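Local coordinates for toluene, o-xylene monooxygenase oxygenase subunit (PDB 2INC), which forms part of a multi-chain oxygenase that probably uses dioxygen to hydroxylate toluene, o-xylene and related aromatic compounds, at residues Y21-T32 / A139-C147; W50-L60 / I204-F212. All blocks are in the same frame, centred on the assembly; numbering follows the deposited sequence.

Interaction 1 (Y21-T32 / A139-C147); sequences YEVVSTNLHYFT and APASTITNC
S142 OG sits between its own backbone N and carbonyl carbon (chi1 60°), which puts it within bonding range of S25 O and L28 N. This is the N-terminal turn of helix 142-172 in a ferritin-like helical bundle. A141 is its N-cap, and the loop after helix 20-25 runs across it. The two helix axes lie almost at right angles.

S142 OG is gripped twice. It donates to S25 O at 2.6 Å, tilted from the carbonyl plane. It also accepts from L28 N, with an N-H...O angle of 156°. One hydroxyl thus ties down both the end of helix 20-25 and the loop that follows it. L28 CB packs beside S142 CB at 3.6 Å.

S142 CB stands over a face of the H29 ring, 4.3 Å from the ring centroid, in a CH-pi contact. Water 5 accepts from both H29 N and S142 N, so it takes up an N-H of the first helical turn.

At the helix 20-25 end, Y21 has CG anti to the backbone N (chi1 170°), which carries its OH to T143 CG2. The two atoms touch at 3.5 Å. The OH is hydrogen-bonded to D70 N, and T143 OG1 to F68 O. Water 3 lies between S25 OG and N146 OD1. At the far end, A139 O lies in the plane of the F31 ring, 3.6 Å from CZ at its edge.

Interaction 2 (W50-L60 / I204-F212); sequences WYKKYCFDSPL and IAWDWGEAF
W50 turns the edge of its six-membered ring onto a face of the W206 indole, with planes at 60°. W50 CZ2 comes within 3.5 Å of W206 CD2. Its CG is anti to the backbone N (chi1 -173°), which swings the indole across to segment 204-212. W50 NE1 is bonded to Y134 OH.

One turn on, Y54 completes an aromatic cluster. W206 CB sits over the centre of the Y54 ring, 3.5 Å from the centroid, in a CH-pi contact. K53 CG covers the opposite face near its rim. Y54 O accepts from W208 N at 2.9 Å. C55 places its SG obliquely beside the W208 five-membered ring.

Past the helix, S58 OG donates to D207 OD2 at 2.8 Å on the syn lone pair. E210 N meets the anti side of that same oxygen, somewhat out of the carboxylate plane, and G209 N adds a weak bond. P59 CD lies 3.6 Å from D207 OD1. An alanine in place of D207 would probably leave S58 OG and E210 N without their shared acceptor and the first turn of the helix uncapped.

L60 CD2 approaches W208 CH2 at 3.7 Å. Water 7 donates to L60 O and accepts from W208 NE1. D207 is a side-chain N-cap, here opening helix 208-237, a long helix of the ferritin-like bundle.

Both interactions are buried, and each sets the end of a short helix and the loop after it against the start of a long bundle helix: 142-172 in interaction 1, 208-237 in interaction 2. Their centres are about 17 Å apart. Interaction 1 is the more polar, with several waters between the segments, and much of it lies within reach of another protein chain. Interaction 2 relies more on aromatic packing and a charged cap, and fewer of its residues come near another protein chain. The two touch directly. P140 packs on C55 and W208, and F31 on Y51 and F56. Helix 46-56 therefore faces both the loop 26-32 and the 204-212 segment.

Interaction 1 (Y21-T32 / A139-C147)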
loop_
_atom_site.group_PDB
_atom_site.type_symbol
_atom_site.label_atom_id
_atom_site.label_comp_id
_atom_site.label_asym_id
_atom_site.label_seq_id
_atom_site.Cartn_x
_atom_site.Cartn_y
_atom_site.Cartn_z
ATOM N N TYR B 21 14.968 12.360 1.356
ATOM C CA TYR B 21 16.365 11.994 1.133
ATOM C C TYR B 21 17.225 12.439 2.321
ATOM O O TYR B 21 18.020 11.654 2.853
ATOM C CB TYR B 21 16.919 12.483 -0.211
ATOM C CG TYR B 21 18.413 12.320 -0.356
ATOM C CD1 TYR B 21 18.986 11.058 -0.562
ATOM C CD2 TYR B 21 19.264 13.429 -0.265
ATOM C CE1 TYR B 21 20.353 10.925 -0.703
ATOM C CE2 TYR B 21 20.619 13.309 -0.399
ATOM C CZ TYR B 21 21.175 12.059 -0.578
ATOM O OH TYR B 21 22.530 11.952 -0.711
ATOM N N GLU B 22 17.134 13.716 2.691
ATOM C CA GLU B 22 17.907 14.192 3.832
ATOM C C GLU B 22 17.523 13.530 5.148
ATOM O O GLU B 22 18.405 13.174 5.956
ATOM C CB GLU B 22 17.811 15.706 3.935
ATOM C CG GLU B 22 18.568 16.388 2.807
ATOM C CD GLU B 22 18.290 17.879 2.753
ATOM O OE1 GLU B 22 17.090 18.276 2.629
ATOM O OE2 GLU B 22 19.286 18.643 2.822
ATOM N N VAL B 23 16.229 13.328 5.360
ATOM C CA VAL B 23 15.752 12.727 6.603
ATOM C C VAL B 23 16.337 11.335 6.834
ATOM O O VAL B 23 16.682 11.006 7.960
ATOM C CB VAL B 23 14.210 12.618 6.620
ATOM C CG1 VAL B 23 13.702 11.688 7.763
ATOM C CG2 VAL B 23 13.611 14.030 6.724
ATOM N N VAL B 24 16.430 10.527 5.783
ATOM C CA VAL B 24 16.826 9.106 5.987
ATOM C C VAL B 24 18.261 8.777 5.633
ATOM O O VAL B 24 18.677 7.611 5.835
ATOM C CB VAL B 24 15.907 8.147 5.197
ATOM C CG1 VAL B 24 14.416 8.417 5.518
ATOM C CG2 VAL B 24 16.111 8.334 3.671
ATOM N N SER B 25 19.026 9.763 5.144
ATOM C CA SER B 25 20.369 9.508 4.560
ATOM C C SER B 25 21.538 10.171 5.243
ATOM O O SER B 25 22.697 9.766 5.000
ATOM C CB SER B 25 20.434 9.900 3.078
ATOM O OG SER B 25 19.296 9.394 2.419
ATOM N N THR B 26 21.273 11.223 6.030
ATOM C CA THR B 26 22.365 12.078 6.463
ATOM C C THR B 26 22.896 11.763 7.862
ATOM O O THR B 26 22.127 11.462 8.784
ATOM C CB THR B 26 21.969 13.585 6.391
ATOM O OG1 THR B 26 20.759 13.779 7.135
ATOM C CG2 THR B 26 21.675 13.960 4.958
ATOM N N ASN B 27 24.218 11.855 7.998
ATOM C CA ASN B 27 24.869 11.895 9.294
ATOM C C ASN B 27 24.601 10.648 10.041
ATOM O O ASN B 27 24.341 10.719 11.271
ATOM C CB ASN B 27 24.399 13.109 10.116
ATOM C CG ASN B 27 24.948 14.409 9.557
ATOM O OD1 ASN B 27 25.649 15.141 10.238
ATOM N ND2 ASN B 27 24.677 14.666 8.303
ATOM N N LEU B 28 24.714 9.488 9.351
ATOM C CA LEU B 28 24.363 8.206 9.994
ATOM C C LEU B 28 25.543 7.373 10.486
ATOM O O LEU B 28 25.340 6.506 11.331
ATOM C CB LEU B 28 23.495 7.311 9.031
ATOM C CG LEU B 28 22.248 8.036 8.481
ATOM C CD1 LEU B 28 21.544 7.229 7.498
ATOM C CD2 LEU B 28 21.312 8.429 9.636
ATOM N N HIS B 29 26.756 7.579 9.946
ATOM C CA HIS B 29 27.909 6.828 10.431
ATOM C C HIS B 29 28.283 7.431 11.764
ATOM O O HIS B 29 28.298 8.663 11.911
ATOM C CB HIS B 29 29.103 6.908 9.492
ATOM C CG HIS B 29 28.890 6.155 8.216
ATOM N ND1 HIS B 29 29.575 6.430 7.051
ATOM C CD2 HIS B 29 28.090 5.102 7.943
ATOM C CE1 HIS B 29 29.170 5.611 6.102
ATOM N NE2 HIS B 29 28.282 4.780 6.621
ATOM N N TYR B 30 28.523 6.546 12.709
ATOM C CA TYR B 30 28.949 6.923 14.074
ATOM C C TYR B 30 30.427 6.549 14.282
ATOM O O TYR B 30 31.084 7.016 15.230
ATOM C CB TYR B 30 28.000 6.319 15.118
ATOM C CG TYR B 30 27.978 4.772 15.140
ATOM C CD1 TYR B 30 29.012 4.076 15.700
ATOM C CD2 TYR B 30 26.902 4.028 14.547
ATOM C CE1 TYR B 30 29.026 2.660 15.710
ATOM C CE2 TYR B 30 26.903 2.614 14.553
ATOM C CZ TYR B 30 27.942 1.935 15.138
ATOM O OH TYR B 30 27.977 0.524 15.210
ATOM N N PHE B 31 31.001 5.733 13.387
ATOM C CA PHE B 31 32.447 5.470 13.503
ATOM C C PHE B 31 33.298 6.696 13.343
ATOM O O PHE B 31 34.443 6.728 13.778
ATOM C CB PHE B 31 32.992 4.321 12.590
ATOM C CG PHE B 31 33.143 4.672 11.145
ATOM C CD1 PHE B 31 34.325 5.257 10.683
ATOM C CD2 PHE B 31 32.111 4.440 10.235
ATOM C CE1 PHE B 31 34.458 5.618 9.369
ATOM C CE2 PHE B 31 32.279 4.765 8.903
ATOM C CZ PHE B 31 33.454 5.354 8.485
ATOM N N THR B 32 32.768 7.696 12.654
ATOM C CA THR B 32 33.511 8.910 12.502
ATOM C C THR B 32 33.423 9.847 13.752
ATOM O O THR B 32 34.131 10.850 13.791
ATOM C CB THR B 32 32.997 9.676 11.277
ATOM O OG1 THR B 32 31.567 9.749 11.334
ATOM C CG2 THR B 32 33.397 8.913 10.009
ATOM N N ALA B 139 33.791 4.546 3.017
ATOM C CA ALA B 139 33.504 5.994 2.800
ATOM C C ALA B 139 33.253 6.714 4.135
ATOM O O ALA B 139 32.680 6.125 5.069
ATOM C CB ALA B 139 32.280 6.198 1.889
ATOM N N PRO B 140 33.649 8.016 4.228
ATOM C CA PRO B 140 33.445 8.746 5.481
ATOM C C PRO B 140 32.093 9.442 5.788
ATOM O O PRO B 140 32.030 10.170 6.786
ATOM C CB PRO B 140 34.540 9.813 5.421
ATOM C CG PRO B 140 34.628 10.127 3.940
ATOM C CD PRO B 140 34.343 8.853 3.215
ATOM N N ALA B 141 31.055 9.284 4.975
ATOM C CA ALA B 141 29.761 9.920 5.181
ATOM C C ALA B 141 28.708 8.950 4.666
ATOM O O ALA B 141 28.888 8.347 3.587
ATOM C CB ALA B 141 29.662 11.156 4.405
ATOM N N SER B 142 27.587 8.860 5.378
ATOM C CA SER B 142 26.471 7.993 4.966
ATOM C C SER B 142 25.886 8.328 3.593
ATOM O O SER B 142 25.415 7.436 2.861
ATOM C CB SER B 142 25.399 7.950 6.065
ATOM O OG SER B 142 24.894 9.251 6.327
ATOM N N THR B 143 25.920 9.583 3.191
ATOM C CA THR B 143 25.391 9.935 1.877
ATOM C C THR B 143 26.353 9.490 0.756
ATOM O O THR B 143 25.892 9.162 -0.334
ATOM C CB THR B 143 25.137 11.446 1.702
ATOM O OG1 THR B 143 26.300 12.146 2.171
ATOM C CG2 THR B 143 23.881 11.882 2.477
ATOM N N ILE B 144 27.656 9.414 1.040
ATOM C CA ILE B 144 28.617 8.859 0.073
ATOM C C ILE B 144 28.410 7.333 0.062
ATOM O O ILE B 144 28.251 6.740 -1.006
ATOM C CB ILE B 144 30.056 9.161 0.457
ATOM C CG1 ILE B 144 30.307 10.663 0.440
ATOM C CG2 ILE B 144 31.046 8.508 -0.529
ATOM C CD1 ILE B 144 31.696 10.994 1.100
ATOM N N THR B 145 28.411 6.709 1.233
ATOM C CA THR B 145 28.072 5.272 1.323
ATOM C C THR B 145 26.790 4.837 0.562
ATOM O O THR B 145 26.805 3.813 -0.144
ATOM C CB THR B 145 27.968 4.806 2.793
ATOM O OG1 THR B 145 29.267 4.790 3.350
ATOM C CG2 THR B 145 27.338 3.400 2.854
ATOM N N ASN B 146 25.696 5.594 0.674
ATOM C CA ASN B 146 24.469 5.188 0.014
ATOM C C ASN B 146 24.579 5.201 -1.512
ATOM O O ASN B 146 24.042 4.314 -2.145
ATOM C CB ASN B 146 23.288 6.020 0.450
ATOM C CG ASN B 146 22.855 5.751 1.869
ATOM O OD1 ASN B 146 21.939 6.409 2.353
ATOM N ND2 ASN B 146 23.515 4.794 2.551
ATOM N N CYS B 147 25.258 6.191 -2.105
ATOM C CA CYS B 147 25.501 6.150 -3.550
ATOM C C CYS B 147 26.206 4.826 -3.941
ATOM O O CYS B 147 25.868 4.255 -4.962
ATOM C CB CYS B 147 26.346 7.293 -3.966
ATOM S SG CYS B 147 25.404 8.791 -3.800
HETATM O O HOH W 1 23.201 9.607 -0.763
HETATM O O HOH W 2 20.442 5.692 4.887
HETATM O O HOH W 3 19.818 7.478 0.537
HETATM O O HOH W 4 25.667 12.572 5.402
HETATM O O HOH W 5 27.778 9.792 7.989
HETATM O O HOH W 6 30.385 10.219 8.999
#

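Interaction 2 (W50-L60 / I204-F212)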
loop_
_atom_site.group_PDB
_atom_site.type_symbol
_atom_site.label_atom_id
_atom_site.label_comp_id
_atom_site.label_asym_id
_atom_site.label_seq_id
_atom_site.Cartn_x
_atom_site.Cartn_y
_atom_site.Cartn_z
ATOM N N TRP B 50 42.500 -0.424 10.443
ATOM C CA TRP B 50 42.065 -0.393 9.034
ATOM C C TRP B 50 41.359 0.925 8.812
ATOM O O TRP B 50 41.695 1.621 7.865
ATOM C CB TRP B 50 41.135 -1.528 8.735
ATOM C CG TRP B 50 40.827 -1.592 7.285
ATOM C CD1 TRP B 50 40.013 -0.735 6.574
ATOM C CD2 TRP B 50 41.339 -2.537 6.345
ATOM N NE1 TRP B 50 39.956 -1.130 5.258
ATOM C CE2 TRP B 50 40.801 -2.196 5.078
ATOM C CE3 TRP B 50 42.224 -3.621 6.444
ATOM C CZ2 TRP B 50 41.097 -2.902 3.926
ATOM C CZ3 TRP B 50 42.541 -4.330 5.280
ATOM C CH2 TRP B 50 41.943 -3.985 4.039
ATOM N N TYR B 51 40.398 1.287 9.660
ATOM C CA TYR B 51 39.643 2.534 9.422
ATOM C C TYR B 51 40.428 3.820 9.641
ATOM O O TYR B 51 40.183 4.875 8.955
ATOM C CB TYR B 51 38.351 2.606 10.244
ATOM C CG TYR B 51 37.202 1.859 9.586
ATOM C CD1 TYR B 51 37.228 0.466 9.520
ATOM C CD2 TYR B 51 36.172 2.520 8.933
ATOM C CE1 TYR B 51 36.180 -0.265 8.869
ATOM C CE2 TYR B 51 35.110 1.773 8.301
ATOM C CZ TYR B 51 35.149 0.390 8.283
ATOM O OH TYR B 51 34.146 -0.374 7.664
ATOM N N LYS B 52 41.328 3.810 10.620
ATOM C CA LYS B 52 42.195 4.992 10.779
ATOM C C LYS B 52 43.110 5.170 9.593
ATOM O O LYS B 52 43.304 6.280 9.130
ATOM C CB LYS B 52 43.002 4.902 12.067
ATOM C CG LYS B 52 42.058 4.891 13.291
ATOM C CD LYS B 52 42.869 5.052 14.584
ATOM C CE LYS B 52 43.726 3.838 14.806
ATOM N NZ LYS B 52 44.322 3.936 16.176
ATOM N N LYS B 53 43.656 4.076 9.077
ATOM C CA LYS B 53 44.576 4.214 7.956
ATOM C C LYS B 53 43.851 4.555 6.637
ATOM O O LYS B 53 44.332 5.428 5.911
ATOM C CB LYS B 53 45.449 2.969 7.819
ATOM C CG LYS B 53 46.377 2.984 6.621
ATOM C CD LYS B 53 47.426 1.887 6.775
ATOM C CE LYS B 53 48.337 1.766 5.534
ATOM N NZ LYS B 53 49.244 2.952 5.411
ATOM N N TYR B 54 42.693 3.921 6.353
ATOM C CA TYR B 54 42.123 3.939 5.020
ATOM C C TYR B 54 40.920 4.864 4.927
ATOM O O TYR B 54 40.546 5.247 3.827
ATOM C CB TYR B 54 41.803 2.511 4.536
ATOM C CG TYR B 54 43.042 1.625 4.414
ATOM C CD1 TYR B 54 44.156 2.033 3.689
ATOM C CD2 TYR B 54 43.093 0.388 5.007
ATOM C CE1 TYR B 54 45.281 1.238 3.564
ATOM C CE2 TYR B 54 44.220 -0.433 4.868
ATOM C CZ TYR B 54 45.293 0.017 4.141
ATOM O OH TYR B 54 46.396 -0.785 3.999
ATOM N N CYS B 55 40.298 5.231 6.060
ATOM C CA CYS B 55 39.265 6.251 5.988
ATOM C C CYS B 55 39.929 7.565 6.480
ATOM O O CYS B 55 40.153 8.454 5.690
ATOM C CB CYS B 55 37.995 5.843 6.785
ATOM S SG CYS B 55 36.714 7.152 6.751
ATOM N N PHE B 56 40.301 7.635 7.767
ATOM C CA PHE B 56 40.715 8.897 8.400
ATOM C C PHE B 56 41.974 9.509 7.805
ATOM O O PHE B 56 42.009 10.729 7.599
ATOM C CB PHE B 56 40.804 8.789 9.939
ATOM C CG PHE B 56 39.497 8.419 10.565
ATOM C CD1 PHE B 56 38.368 9.172 10.291
ATOM C CD2 PHE B 56 39.370 7.305 11.374
ATOM C CE1 PHE B 56 37.119 8.832 10.829
ATOM C CE2 PHE B 56 38.105 6.930 11.921
ATOM C CZ PHE B 56 36.988 7.712 11.668
ATOM N N ASP B 57 42.952 8.680 7.467
ATOM C CA ASP B 57 44.235 9.218 6.957
ATOM C C ASP B 57 44.329 9.427 5.450
ATOM O O ASP B 57 45.439 9.689 4.924
ATOM C CB ASP B 57 45.372 8.353 7.399
ATOM C CG ASP B 57 45.604 8.438 8.884
ATOM O OD1 ASP B 57 45.014 9.344 9.557
ATOM O OD2 ASP B 57 46.344 7.568 9.385
ATOM N N SER B 58 43.200 9.325 4.746
ATOM C CA SER B 58 43.228 9.473 3.298
ATOM C C SER B 58 43.702 10.891 2.987
ATOM O O SER B 58 43.286 11.835 3.661
ATOM C CB SER B 58 41.846 9.259 2.690
ATOM O OG SER B 58 41.892 9.419 1.284
ATOM N N PRO B 59 44.584 11.038 1.974
ATOM C CA PRO B 59 44.952 12.396 1.516
ATOM C C PRO B 59 43.825 13.197 0.889
ATOM O O PRO B 59 43.964 14.421 0.720
ATOM C CB PRO B 59 46.049 12.139 0.470
ATOM C CG PRO B 59 45.899 10.701 0.086
ATOM C CD PRO B 59 45.324 9.981 1.265
ATOM N N LEU B 60 42.732 12.533 0.489
ATOM C CA LEU B 60 41.542 13.262 0.027
ATOM C C LEU B 60 40.760 13.809 1.228
ATOM O O LEU B 60 40.130 13.055 1.967
ATOM C CB LEU B 60 40.653 12.338 -0.808
ATOM C CG LEU B 60 39.514 13.019 -1.564
ATOM C CD1 LEU B 60 40.085 13.856 -2.727
ATOM C CD2 LEU B 60 38.546 11.942 -2.132
ATOM N N ILE B 204 42.544 -3.932 -4.568
ATOM C CA ILE B 204 43.368 -3.852 -3.353
ATOM C C ILE B 204 43.826 -2.437 -3.021
ATOM O O ILE B 204 44.713 -2.223 -2.161
ATOM C CB ILE B 204 44.505 -4.902 -3.352
ATOM C CG1 ILE B 204 45.525 -4.627 -4.453
ATOM C CG2 ILE B 204 43.886 -6.318 -3.485
ATOM C CD1 ILE B 204 46.756 -5.489 -4.337
ATOM N N ALA B 205 43.184 -1.447 -3.636
ATOM C CA ALA B 205 43.441 -0.047 -3.289
ATOM C C ALA B 205 42.513 0.340 -2.098
ATOM O O ALA B 205 41.339 0.672 -2.339
ATOM C CB ALA B 205 43.089 0.813 -4.484
ATOM N N TRP B 206 43.007 0.289 -0.849
ATOM C CA TRP B 206 42.107 0.297 0.312
ATOM C C TRP B 206 41.724 1.689 0.814
ATOM O O TRP B 206 40.718 1.857 1.516
ATOM C CB TRP B 206 42.667 -0.521 1.478
ATOM C CG TRP B 206 43.138 -1.871 1.152
ATOM C CD1 TRP B 206 44.407 -2.351 1.343
ATOM C CD2 TRP B 206 42.354 -2.971 0.673
ATOM N NE1 TRP B 206 44.465 -3.685 0.994
ATOM C CE2 TRP B 206 43.218 -4.090 0.582
ATOM C CE3 TRP B 206 40.993 -3.125 0.334
ATOM C CZ2 TRP B 206 42.785 -5.333 0.134
ATOM C CZ3 TRP B 206 40.553 -4.344 -0.105
ATOM C CH2 TRP B 206 41.460 -5.456 -0.200
ATOM N N ASP B 207 42.524 2.684 0.453
ATOM C CA ASP B 207 42.238 4.048 0.827
ATOM C C ASP B 207 40.920 4.441 0.193
ATOM O O ASP B 207 40.731 4.208 -0.997
ATOM C CB ASP B 207 43.348 4.916 0.308
ATOM C CG ASP B 207 43.157 6.347 0.668
ATOM O OD1 ASP B 207 43.800 6.786 1.635
ATOM O OD2 ASP B 207 42.336 7.013 0.023
ATOM N N TRP B 208 40.004 5.034 0.951
ATOM C CA TRP B 208 38.672 5.254 0.389
ATOM C C TRP B 208 38.713 6.105 -0.867
ATOM O O TRP B 208 38.002 5.803 -1.867
ATOM C CB TRP B 208 37.679 5.785 1.429
ATOM C CG TRP B 208 37.682 7.294 1.638
ATOM C CD1 TRP B 208 38.415 7.981 2.517
ATOM C CD2 TRP B 208 36.923 8.254 0.894
ATOM N NE1 TRP B 208 38.152 9.341 2.405
ATOM C CE2 TRP B 208 37.238 9.521 1.407
ATOM C CE3 TRP B 208 35.983 8.149 -0.138
ATOM C CZ2 TRP B 208 36.638 10.691 0.938
ATOM C CZ3 TRP B 208 35.395 9.330 -0.641
ATOM C CH2 TRP B 208 35.749 10.579 -0.106
ATOM N N GLY B 209 39.553 7.152 -0.832
ATOM C CA GLY B 209 39.625 8.113 -1.962
ATOM C C GLY B 209 40.296 7.482 -3.166
ATOM O O GLY B 209 39.895 7.690 -4.303
ATOM N N GLU B 210 41.329 6.697 -2.931
ATOM C CA GLU B 210 41.914 5.924 -4.034
ATOM C C GLU B 210 40.954 4.907 -4.623
ATOM O O GLU B 210 40.944 4.686 -5.853
ATOM C CB GLU B 210 43.190 5.206 -3.632
ATOM C CG GLU B 210 43.955 4.879 -4.912
ATOM C CD GLU B 210 45.319 4.256 -4.687
ATOM O OE1 GLU B 210 45.682 3.984 -3.523
ATOM O OE2 GLU B 210 46.026 4.059 -5.704
ATOM N N ALA B 211 40.181 4.252 -3.755
ATOM C CA ALA B 211 39.200 3.246 -4.204
ATOM C C ALA B 211 38.159 3.867 -5.070
ATOM O O ALA B 211 37.850 3.354 -6.150
ATOM C CB ALA B 211 38.535 2.525 -2.987
ATOM N N PHE B 212 37.625 4.991 -4.622
ATOM C CA PHE B 212 36.737 5.776 -5.434
ATOM C C PHE B 212 37.327 6.160 -6.795
ATOM O O PHE B 212 36.651 6.056 -7.827
ATOM C CB PHE B 212 36.295 6.994 -4.641
ATOM C CG PHE B 212 35.536 8.024 -5.457
ATOM C CD1 PHE B 212 34.233 7.783 -5.876
ATOM C CD2 PHE B 212 36.138 9.218 -5.776
ATOM C CE1 PHE B 212 33.528 8.708 -6.639
ATOM C CE2 PHE B 212 35.442 10.178 -6.547
ATOM C CZ PHE B 212 34.128 9.910 -6.961
HETATM O O HOH W 7 39.057 11.795 4.004
#